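Local coordinates for protein caspase-3 (Porites astreoides, PDB 6WI4) that probably acts as an apoptotic cysteine protease of the caspase family, cutting target proteins after aspartate residues in a reef-building coral, at residues 26-31 / 95-100; 152-157 / 213-218; 185-190 / 220-225. One frame throughout, in Å; residues are numbered along the deposited sequence.

Contact 1. Residues 26-31 / 95-100; sequences SGMDRY and VIYGTD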
loop_
_atom_site.group_PDB
_atom_site.type_symbol
_atom_site.label_atom_id
_atom_site.label_comp_id
_atom_site.label_asym_id
_atom_site.label_seq_id
_atom_site.Cartn_x
_atom_site.Cartn_y
_atom_site.Cartn_z
ATOM N N SER A 26 -15.019 -2.366 16.433
ATOM C CA SER A 26 -13.589 -2.268 16.156
ATOM C C SER A 26 -12.820 -1.497 17.217
ATOM O O SER A 26 -11.587 -1.588 17.262
ATOM C CB SER A 26 -13.373 -1.605 14.793
ATOM O OG SER A 26 -13.602 -0.206 14.879
ATOM N N GLY A 27 -13.509 -0.739 18.065
ATOM C CA GLY A 27 -12.837 0.165 18.964
ATOM C C GLY A 27 -12.348 1.450 18.329
ATOM O O GLY A 27 -11.842 2.321 19.048
ATOM N N MET A 28 -12.486 1.601 17.010
ATOM C CA MET A 28 -11.985 2.771 16.298
ATOM C C MET A 28 -13.095 3.704 15.830
ATOM O O MET A 28 -12.838 4.596 15.016
ATOM C CB MET A 28 -11.132 2.340 15.095
ATOM C CG MET A 28 -9.862 1.585 15.458
ATOM S SD MET A 28 -8.763 2.467 16.596
ATOM C CE MET A 28 -8.443 3.976 15.733
ATOM N N ASP A 29 -14.324 3.541 16.336
ATOM C CA ASP A 29 -15.422 4.354 15.823
ATOM C C ASP A 29 -15.215 5.840 16.107
ATOM O O ASP A 29 -15.744 6.687 15.377
ATOM C CB ASP A 29 -16.759 3.879 16.404
ATOM C CG ASP A 29 -16.730 3.756 17.912
ATOM O OD1 ASP A 29 -15.901 2.981 18.432
ATOM O OD2 ASP A 29 -17.548 4.426 18.577
ATOM N N ARG A 30 -14.451 6.180 17.143
ATOM C CA ARG A 30 -14.191 7.580 17.462
ATOM C C ARG A 30 -13.034 8.169 16.667
ATOM O O ARG A 30 -12.719 9.350 16.848
ATOM C CB ARG A 30 -13.909 7.744 18.959
ATOM N N TYR A 31 -12.402 7.392 15.789
ATOM C CA TYR A 31 -11.245 7.857 15.022
ATOM C C TYR A 31 -11.451 7.637 13.528
ATOM O O TYR A 31 -10.686 6.919 12.881
ATOM C CB TYR A 31 -9.971 7.162 15.503
ATOM C CG TYR A 31 -9.745 7.332 16.997
ATOM C CD1 TYR A 31 -9.180 8.493 17.503
ATOM C CD2 TYR A 31 -10.112 6.337 17.893
ATOM C CE1 TYR A 31 -8.977 8.657 18.863
ATOM C CE2 TYR A 31 -9.915 6.493 19.257
ATOM C CZ TYR A 31 -9.345 7.653 19.732
ATOM O OH TYR A 31 -9.148 7.813 21.087
ATOM N N VAL A 95 -0.891 -5.892 12.006
ATOM C CA VAL A 95 -2.322 -6.031 11.764
ATOM C C VAL A 95 -2.864 -4.795 11.053
ATOM O O VAL A 95 -2.324 -3.691 11.156
ATOM C CB VAL A 95 -3.128 -6.271 13.065
ATOM C CG1 VAL A 95 -2.654 -7.531 13.768
ATOM C CG2 VAL A 95 -3.032 -5.084 13.992
ATOM N N ILE A 96 -3.970 -5.001 10.338
ATOM C CA ILE A 96 -4.753 -3.906 9.779
ATOM C C ILE A 96 -6.192 -4.076 10.241
ATOM O O ILE A 96 -6.615 -5.156 10.670
ATOM C CB ILE A 96 -4.686 -3.828 8.233
ATOM C CG1 ILE A 96 -5.049 -5.167 7.596
ATOM C CG2 ILE A 96 -3.304 -3.338 7.775
ATOM C CD1 ILE A 96 -6.479 -5.218 7.053
ATOM N N TYR A 97 -6.949 -2.986 10.169
ATOM C CA TYR A 97 -8.337 -2.988 10.612
ATOM C C TYR A 97 -9.289 -3.125 9.433
ATOM O O TYR A 97 -9.229 -2.340 8.479
ATOM C CB TYR A 97 -8.677 -1.707 11.373
ATOM C CG TYR A 97 -8.328 -1.721 12.844
ATOM C CD1 TYR A 97 -7.032 -1.496 13.267
ATOM C CD2 TYR A 97 -9.308 -1.923 13.805
ATOM C CE1 TYR A 97 -6.712 -1.490 14.614
ATOM C CE2 TYR A 97 -8.999 -1.921 15.149
ATOM C CZ TYR A 97 -7.702 -1.697 15.547
ATOM O OH TYR A 97 -7.382 -1.694 16.888
ATOM N N GLY A 98 -10.182 -4.109 9.508
ATOM C CA GLY A 98 -11.464 -3.976 8.847
ATOM C C GLY A 98 -12.325 -2.999 9.631
ATOM O O GLY A 98 -11.956 -2.533 10.709
ATOM N N THR A 99 -13.507 -2.682 9.104
ATOM C CA THR A 99 -14.363 -1.773 9.858
ATOM C C THR A 99 -14.782 -2.358 11.195
ATOM O O THR A 99 -15.141 -1.601 12.102
ATOM C CB THR A 99 -15.613 -1.405 9.063
ATOM O OG1 THR A 99 -16.261 -2.600 8.626
ATOM C CG2 THR A 99 -15.246 -0.556 7.862
ATOM N N ASP A 100 -14.719 -3.681 11.347
ATOM C CA ASP A 100 -15.211 -4.340 12.545
ATOM C C ASP A 100 -14.120 -4.846 13.480
ATOM O O ASP A 100 -14.452 -5.311 14.577
ATOM C CB ASP A 100 -16.125 -5.519 12.168
ATOM C CG ASP A 100 -15.413 -6.570 11.342
ATOM O OD1 ASP A 100 -14.586 -6.198 10.489
ATOM O OD2 ASP A 100 -15.663 -7.778 11.549
HETATM O O HOH W 1 -9.149 -1.194 18.740
#
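Ser26 and Met28 close on Tyr97 and the turn that follows it, joining the loop between strand 13-18 and helix 36-49, one of the loops that frame the substrate cleft in caspases, to the small antiparallel sheet 91-104. The tight part lies around Ser26. Its CB presses on the carbonyl oxygen of Thr99, 3.2 Å from CB to O, and its CA makes a long, bent CA-H...O contact with Asp100 O; the two CA atoms, of Ser26 and Asp100, are 4.5 Å apart. The hydroxyl is occupied within its own loop: in an ST turn, Ser26 OG accepts from Met28 N at 3.0 Å with an N-H...O angle of 159°, while also bonding to Leu23 O. Chi1 of 75°, with OG between the backbone N and the carbonyl carbon, turns the hydroxyl back to Met28 N, while CB itself points to the neighbouring turn.

Tyr97 is gripped from two directions. Met28 CG comes over one face, offset toward the rim and 4.0 Å from the ring centroid, a CH-pi contact, with the bent chain carrying SD obliquely above the ring in a Met-aromatic contact. At the ring's edge, near its plane, Ser26 O approaches CE2 to 3.4 Å.

Packing gives way beyond Met28. The chain turns off through the type I turn from Met28 to Tyr31, closed by Tyr31 N to Met28 O. Asp29 and Tyr31 are exposed and do not touch residues 95-100, though Tyr31 O is bonded to His90 NE2. The Asp100 side chain leaves the contact, and its OD1 accepts from Arg62 N. At the outer end of the ring, direct contact is replaced by a water, which donates to Ser26 O at 2.9 Å and lies 2.6 Å from Tyr97 OH.

Contact 2. Residues 152-157 / 213-218; sequences STVPGY and RQVSSV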
loop_
_atom_site.group_PDB
_atom_site.type_symbol
_atom_site.label_atom_id
_atom_site.label_comp_id
_atom_site.label_asym_id
_atom_site.label_seq_id
_atom_site.Cartn_x
_atom_site.Cartn_y
_atom_site.Cartn_z
ATOM N N SER A 152 3.885 2.453 4.927
ATOM C CA SER A 152 3.942 3.898 5.153
ATOM C C SER A 152 4.900 4.291 6.279
ATOM O O SER A 152 5.414 5.417 6.268
ATOM C CB SER A 152 2.542 4.448 5.448
ATOM O OG SER A 152 2.014 3.983 6.689
ATOM N N THR A 153 5.142 3.417 7.255
ATOM C CA THR A 153 5.933 3.785 8.431
ATOM C C THR A 153 6.842 2.610 8.794
ATOM O O THR A 153 7.160 1.765 7.952
ATOM C CB THR A 153 5.008 4.289 9.565
ATOM O OG1 THR A 153 5.812 4.883 10.597
ATOM C CG2 THR A 153 4.137 3.179 10.168
ATOM N N VAL A 154 7.324 2.594 10.036
ATOM C CA VAL A 154 8.286 1.612 10.535
ATOM C C VAL A 154 7.578 0.767 11.586
ATOM O O VAL A 154 6.716 1.288 12.311
ATOM C CB VAL A 154 9.525 2.322 11.107
ATOM C CG1 VAL A 154 10.400 1.368 11.940
ATOM C CG2 VAL A 154 10.315 2.967 10.001
ATOM N N PRO A 155 7.862 -0.532 11.690
ATOM C CA PRO A 155 7.203 -1.345 12.715
ATOM C C PRO A 155 7.326 -0.724 14.097
ATOM O O PRO A 155 8.416 -0.316 14.525
ATOM C CB PRO A 155 7.943 -2.685 12.623
ATOM C CG PRO A 155 8.307 -2.773 11.190
ATOM C CD PRO A 155 8.674 -1.364 10.782
ATOM N N GLY A 156 6.187 -0.629 14.781
ATOM C CA GLY A 156 6.099 -0.081 16.116
ATOM C C GLY A 156 5.594 1.343 16.188
ATOM O O GLY A 156 5.374 1.852 17.295
ATOM N N TYR A 157 5.384 1.995 15.053
ATOM C CA TYR A 157 5.154 3.428 15.035
ATOM C C TYR A 157 3.824 3.787 14.390
ATOM O O TYR A 157 3.323 3.079 13.513
ATOM C CB TYR A 157 6.278 4.132 14.281
ATOM C CG TYR A 157 7.622 4.091 14.970
ATOM C CD1 TYR A 157 7.985 5.091 15.863
ATOM C CD2 TYR A 157 8.529 3.071 14.713
ATOM C CE1 TYR A 157 9.224 5.082 16.481
ATOM C CE2 TYR A 157 9.774 3.050 15.333
ATOM C CZ TYR A 157 10.106 4.064 16.210
ATOM O OH TYR A 157 11.335 4.058 16.834
ATOM N N ARG A 213 7.743 12.773 13.562
ATOM C CA ARG A 213 8.395 12.452 12.294
ATOM C C ARG A 213 7.913 11.103 11.767
ATOM O O ARG A 213 7.152 10.387 12.422
ATOM C CB ARG A 213 9.916 12.448 12.468
ATOM C CG ARG A 213 10.444 13.641 13.276
ATOM C CD ARG A 213 10.167 14.972 12.577
ATOM N NE ARG A 213 10.737 14.984 11.242
ATOM C CZ ARG A 213 12.024 15.173 10.964
ATOM N NH1 ARG A 213 12.433 15.118 9.707
ATOM N NH2 ARG A 213 12.905 15.422 11.933
ATOM N N GLN A 214 8.388 10.754 10.571
ATOM C CA GLN A 214 8.030 9.476 9.969
ATOM C C GLN A 214 9.102 9.043 8.979
ATOM O O GLN A 214 9.775 9.868 8.363
ATOM C CB GLN A 214 6.669 9.568 9.272
ATOM C CG GLN A 214 6.076 8.237 8.845
ATOM C CD GLN A 214 4.627 8.389 8.447
ATOM O OE1 GLN A 214 3.865 9.091 9.118
ATOM N NE2 GLN A 214 4.235 7.747 7.346
ATOM N N VAL A 215 9.239 7.721 8.845
ATOM C CA VAL A 215 10.140 7.057 7.911
ATOM C C VAL A 215 9.331 5.928 7.301
ATOM O O VAL A 215 8.685 5.183 8.041
ATOM C CB VAL A 215 11.376 6.493 8.647
ATOM C CG1 VAL A 215 12.186 5.586 7.768
ATOM C CG2 VAL A 215 12.236 7.627 9.195
ATOM N N SER A 216 9.321 5.817 5.972
ATOM C CA SER A 216 8.610 4.700 5.356
ATOM C C SER A 216 9.586 3.554 5.120
ATOM O O SER A 216 10.807 3.724 5.183
ATOM C CB SER A 216 7.927 5.116 4.050
ATOM O OG SER A 216 8.834 5.688 3.120
ATOM N N SER A 217 9.043 2.359 4.899
ATOM C CA SER A 217 9.897 1.185 4.790
ATOM C C SER A 217 9.383 0.271 3.692
ATOM O O SER A 217 8.175 0.160 3.478
ATOM C CB SER A 217 9.979 0.430 6.124
ATOM O OG SER A 217 8.708 -0.004 6.570
ATOM N N VAL A 218 10.301 -0.379 2.984
ATOM C CA VAL A 218 9.925 -1.324 1.945
ATOM C C VAL A 218 10.509 -2.680 2.302
ATOM O O VAL A 218 11.676 -2.772 2.701
ATOM C CB VAL A 218 10.370 -0.856 0.544
ATOM C CG1 VAL A 218 11.858 -0.553 0.457
ATOM C CG2 VAL A 218 9.986 -1.894 -0.499
#
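Gln214 and Ser217 each hold one carbonyl of the segment 152-157, where the chain leaves strand 147-151 of the central caspase sheet for the loop leading into strand 156-162. Gln214 NE2 donates to Ser152 O at 2.8 Å, from above the carbonyl plane rather than along a lone pair. Ser217 OG gives a 2.7 Å bond to Thr153 O, lying in the carbonyl plane with a C=O...O angle of 159°. Between these grips Thr153 CA meets Val215 O at 3.1 Å, a close CA-H...O contact. Val154 and Val215 lie side by side, pointing the same way, with CG2 of Val154 3.9 Å from CG1 of Val215.

One shell out, Gln214 is fixed at both ends of its amide, because OE1 accepts from Trp160 N; its extended chain, CG opposite the backbone N (chi1 -169°), carries the group that far. A leucine here would probably leave Ser152 O and Trp160 N without these partners and weaken the tie between the end of strand 147-151 and strand 156-162. Asn194 of helix 186-197 holds Ser216 N, and Ser159 bonds the hydroxyl of Ser152. The type II turn from Val154 to Tyr157 contains a G1 bulge, Gly156 and Tyr157 both facing Gln131, in the loop where caspases carry their catalytic cysteine. Gln131 OE1 also bonds Thr153 N.

Contact 3. Residues 185-190 / 220-225; sequences DILRML and SMLRKE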
loop_
_atom_site.group_PDB
_atom_site.type_symbol
_atom_site.label_atom_id
_atom_site.label_comp_id
_atom_site.label_asym_id
_atom_site.label_seq_id
_atom_site.Cartn_x
_atom_site.Cartn_y
_atom_site.Cartn_z
ATOM N N ASP A 185 12.912 2.325 -11.481
ATOM C CA ASP A 185 12.380 1.073 -10.957
ATOM C C ASP A 185 11.764 1.305 -9.580
ATOM O O ASP A 185 12.026 2.314 -8.920
ATOM C CB ASP A 185 13.469 -0.000 -10.893
ATOM C CG ASP A 185 14.486 0.279 -9.814
ATOM O OD1 ASP A 185 14.269 -0.155 -8.665
ATOM O OD2 ASP A 185 15.501 0.942 -10.111
ATOM N N ILE A 186 10.918 0.362 -9.148
ATOM C CA ILE A 186 10.061 0.651 -7.997
ATOM C C ILE A 186 10.870 0.821 -6.714
ATOM O O ILE A 186 10.501 1.625 -5.855
ATOM C CB ILE A 186 8.970 -0.422 -7.835
ATOM C CG1 ILE A 186 7.846 0.136 -6.947
ATOM C CG2 ILE A 186 9.538 -1.720 -7.270
ATOM C CD1 ILE A 186 6.612 -0.782 -6.877
ATOM N N LEU A 187 11.963 0.070 -6.538
ATOM C CA LEU A 187 12.710 0.220 -5.289
ATOM C C LEU A 187 13.376 1.584 -5.219
ATOM O O LEU A 187 13.389 2.225 -4.163
ATOM C CB LEU A 187 13.741 -0.898 -5.131
ATOM C CG LEU A 187 13.182 -2.304 -4.932
ATOM C CD1 LEU A 187 14.313 -3.237 -4.560
ATOM C CD2 LEU A 187 12.108 -2.348 -3.846
ATOM N N ARG A 188 13.910 2.065 -6.340
ATOM C CA ARG A 188 14.460 3.415 -6.353
ATOM C C ARG A 188 13.384 4.458 -6.094
ATOM O O ARG A 188 13.624 5.443 -5.385
ATOM C CB ARG A 188 15.149 3.677 -7.687
ATOM C CG ARG A 188 16.442 2.922 -7.817
ATOM C CD ARG A 188 17.446 3.680 -8.646
ATOM N NE ARG A 188 18.704 2.948 -8.686
ATOM C CZ ARG A 188 19.771 3.343 -9.362
ATOM N NH1 ARG A 188 20.875 2.607 -9.337
ATOM N NH2 ARG A 188 19.731 4.474 -10.059
ATOM N N MET A 189 12.184 4.258 -6.651
ATOM C CA MET A 189 11.114 5.213 -6.403
ATOM C C MET A 189 10.705 5.193 -4.938
ATOM O O MET A 189 10.494 6.250 -4.335
ATOM C CB MET A 189 9.913 4.924 -7.302
ATOM C CG MET A 189 10.187 5.226 -8.762
ATOM S SD MET A 189 8.687 5.438 -9.752
ATOM C CE MET A 189 8.066 3.757 -9.740
ATOM N N LEU A 190 10.610 4.002 -4.339
ATOM C CA LEU A 190 10.235 3.937 -2.933
ATOM C C LEU A 190 11.326 4.519 -2.030
ATOM O O LEU A 190 11.017 5.053 -0.960
ATOM C CB LEU A 190 9.884 2.493 -2.557
ATOM C CG LEU A 190 8.549 2.008 -3.149
ATOM C CD1 LEU A 190 8.385 0.505 -2.966
ATOM C CD2 LEU A 190 7.366 2.729 -2.523
ATOM N N SER A 220 11.263 -6.127 0.472
ATOM C CA SER A 220 11.330 -6.593 -0.908
ATOM C C SER A 220 11.770 -8.047 -0.971
ATOM O O SER A 220 12.834 -8.404 -0.456
ATOM C CB SER A 220 12.286 -5.742 -1.738
ATOM O OG SER A 220 12.397 -6.317 -3.034
ATOM N N MET A 221 10.942 -8.877 -1.599
ATOM C CA MET A 221 11.340 -10.196 -2.069
ATOM C C MET A 221 11.453 -10.219 -3.592
ATOM O O MET A 221 11.376 -11.288 -4.207
ATOM C CB MET A 221 10.350 -11.261 -1.583
ATOM C CG MET A 221 10.445 -11.552 -0.081
ATOM S SD MET A 221 9.823 -10.182 0.927
ATOM C CE MET A 221 9.338 -11.051 2.421
ATOM N N LEU A 222 11.664 -9.058 -4.209
ATOM C CA LEU A 222 11.822 -9.008 -5.659
ATOM C C LEU A 222 13.143 -9.646 -6.088
ATOM O O LEU A 222 14.146 -9.608 -5.369
ATOM C CB LEU A 222 11.754 -7.565 -6.148
ATOM C CG LEU A 222 10.459 -6.806 -5.834
ATOM C CD1 LEU A 222 10.578 -5.393 -6.383
ATOM C CD2 LEU A 222 9.246 -7.510 -6.413
ATOM N N ARG A 223 13.119 -10.261 -7.271
ATOM C CA ARG A 223 14.290 -10.891 -7.879
ATOM C C ARG A 223 14.786 -10.154 -9.111
ATOM O O ARG A 223 15.835 -10.528 -9.663
ATOM C CB ARG A 223 13.958 -12.334 -8.279
ATOM C CG ARG A 223 13.556 -13.242 -7.151
ATOM C CD ARG A 223 13.129 -14.603 -7.729
ATOM N NE ARG A 223 12.004 -14.440 -8.640
ATOM C CZ ARG A 223 12.004 -14.725 -9.940
ATOM N NH1 ARG A 223 10.904 -14.498 -10.649
ATOM N NH2 ARG A 223 13.077 -15.227 -10.542
ATOM N N LYS A 224 14.038 -9.160 -9.583
ATOM C CA LYS A 224 14.382 -8.343 -10.733
ATOM C C LYS A 224 14.010 -6.904 -10.415
ATOM O O LYS A 224 13.283 -6.636 -9.457
ATOM C CB LYS A 224 13.643 -8.819 -11.994
ATOM C CG LYS A 224 13.811 -10.296 -12.309
ATOM C CD LYS A 224 12.974 -10.701 -13.520
ATOM C CE LYS A 224 13.068 -12.188 -13.769
ATOM N NZ LYS A 224 12.148 -12.614 -14.868
ATOM N N GLU A 225 14.496 -5.975 -11.240
ATOM C CA GLU A 225 13.998 -4.606 -11.184
ATOM C C GLU A 225 12.580 -4.554 -11.741
ATOM O O GLU A 225 12.252 -5.234 -12.721
ATOM C CB GLU A 225 14.910 -3.661 -11.968
ATOM C CG GLU A 225 16.062 -3.104 -11.150
ATOM C CD GLU A 225 17.201 -4.086 -11.022
ATOM O OE1 GLU A 225 17.883 -4.331 -12.039
ATOM O OE2 GLU A 225 17.410 -4.614 -9.907
#
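Asp185 and Glu225 bring their CA atoms to 5.9 Å, the nearest backbone approach between the start of helix 186-197 and the irregular chain that follows strand 217-220. Here the contact is between carbons, Glu225 CG sitting 4.0 Å from Asp185 CG. The charged atoms keep apart, with 5.6 Å between OD1 of Asp185 and OE2 of Glu225. That spacing probably eases the like-charge cost, as should the role of Asp185 as N-cap. Its OD1 takes Arg188 N at 3.2 Å, from above the carboxylate plane, and Leu187 N weakly.

Deeper in, Leu222 CD1 meets Ile186 CG2 at 3.9 Å, the two side chains crossing at about a right angle. Leu187 reaches over Ser220, its CD1 3.9 Å from the hydroxyl OG. That hydroxyl accepts from Leu222 N in an ST turn, which probably helps set Leu222 toward the helix.

Ile186 continues inward onto Phe177 of helix 168-180, and Leu222 onto Val148 of strand 147-151; Leu187 also packs on Val218 of strand 217-220. The contact thus joins the first turn of helix 186-197 to the end of strand 217-220, outermost in this chain, and the loop after it.

How the contacts relate
Contacts 2 and 3 share strand 217-220, and helix 186-197, which carries one segment of contact 3, packs against contact 2; their segments alternate along the chain. They meet directly, with Val218 CG2 3.8 Å from Leu190 CD1 and 4.0 Å from Leu187 CD2, although their centres lie 18 Å apart. Contact 1 closes earlier in the sequence; its nearest atoms are about 9 Å from contact 2, and its centre is 31 Å from that of contact 3, across the chain's centre. As in other caspases, contacts 1 and 2 probably border the active-site cleft: His90, after strand 83-88, adjoins contact 1, and Gln131, after strand 123-128, adjoins contact 2. Contact 3 lies toward the other end of strand 217-220.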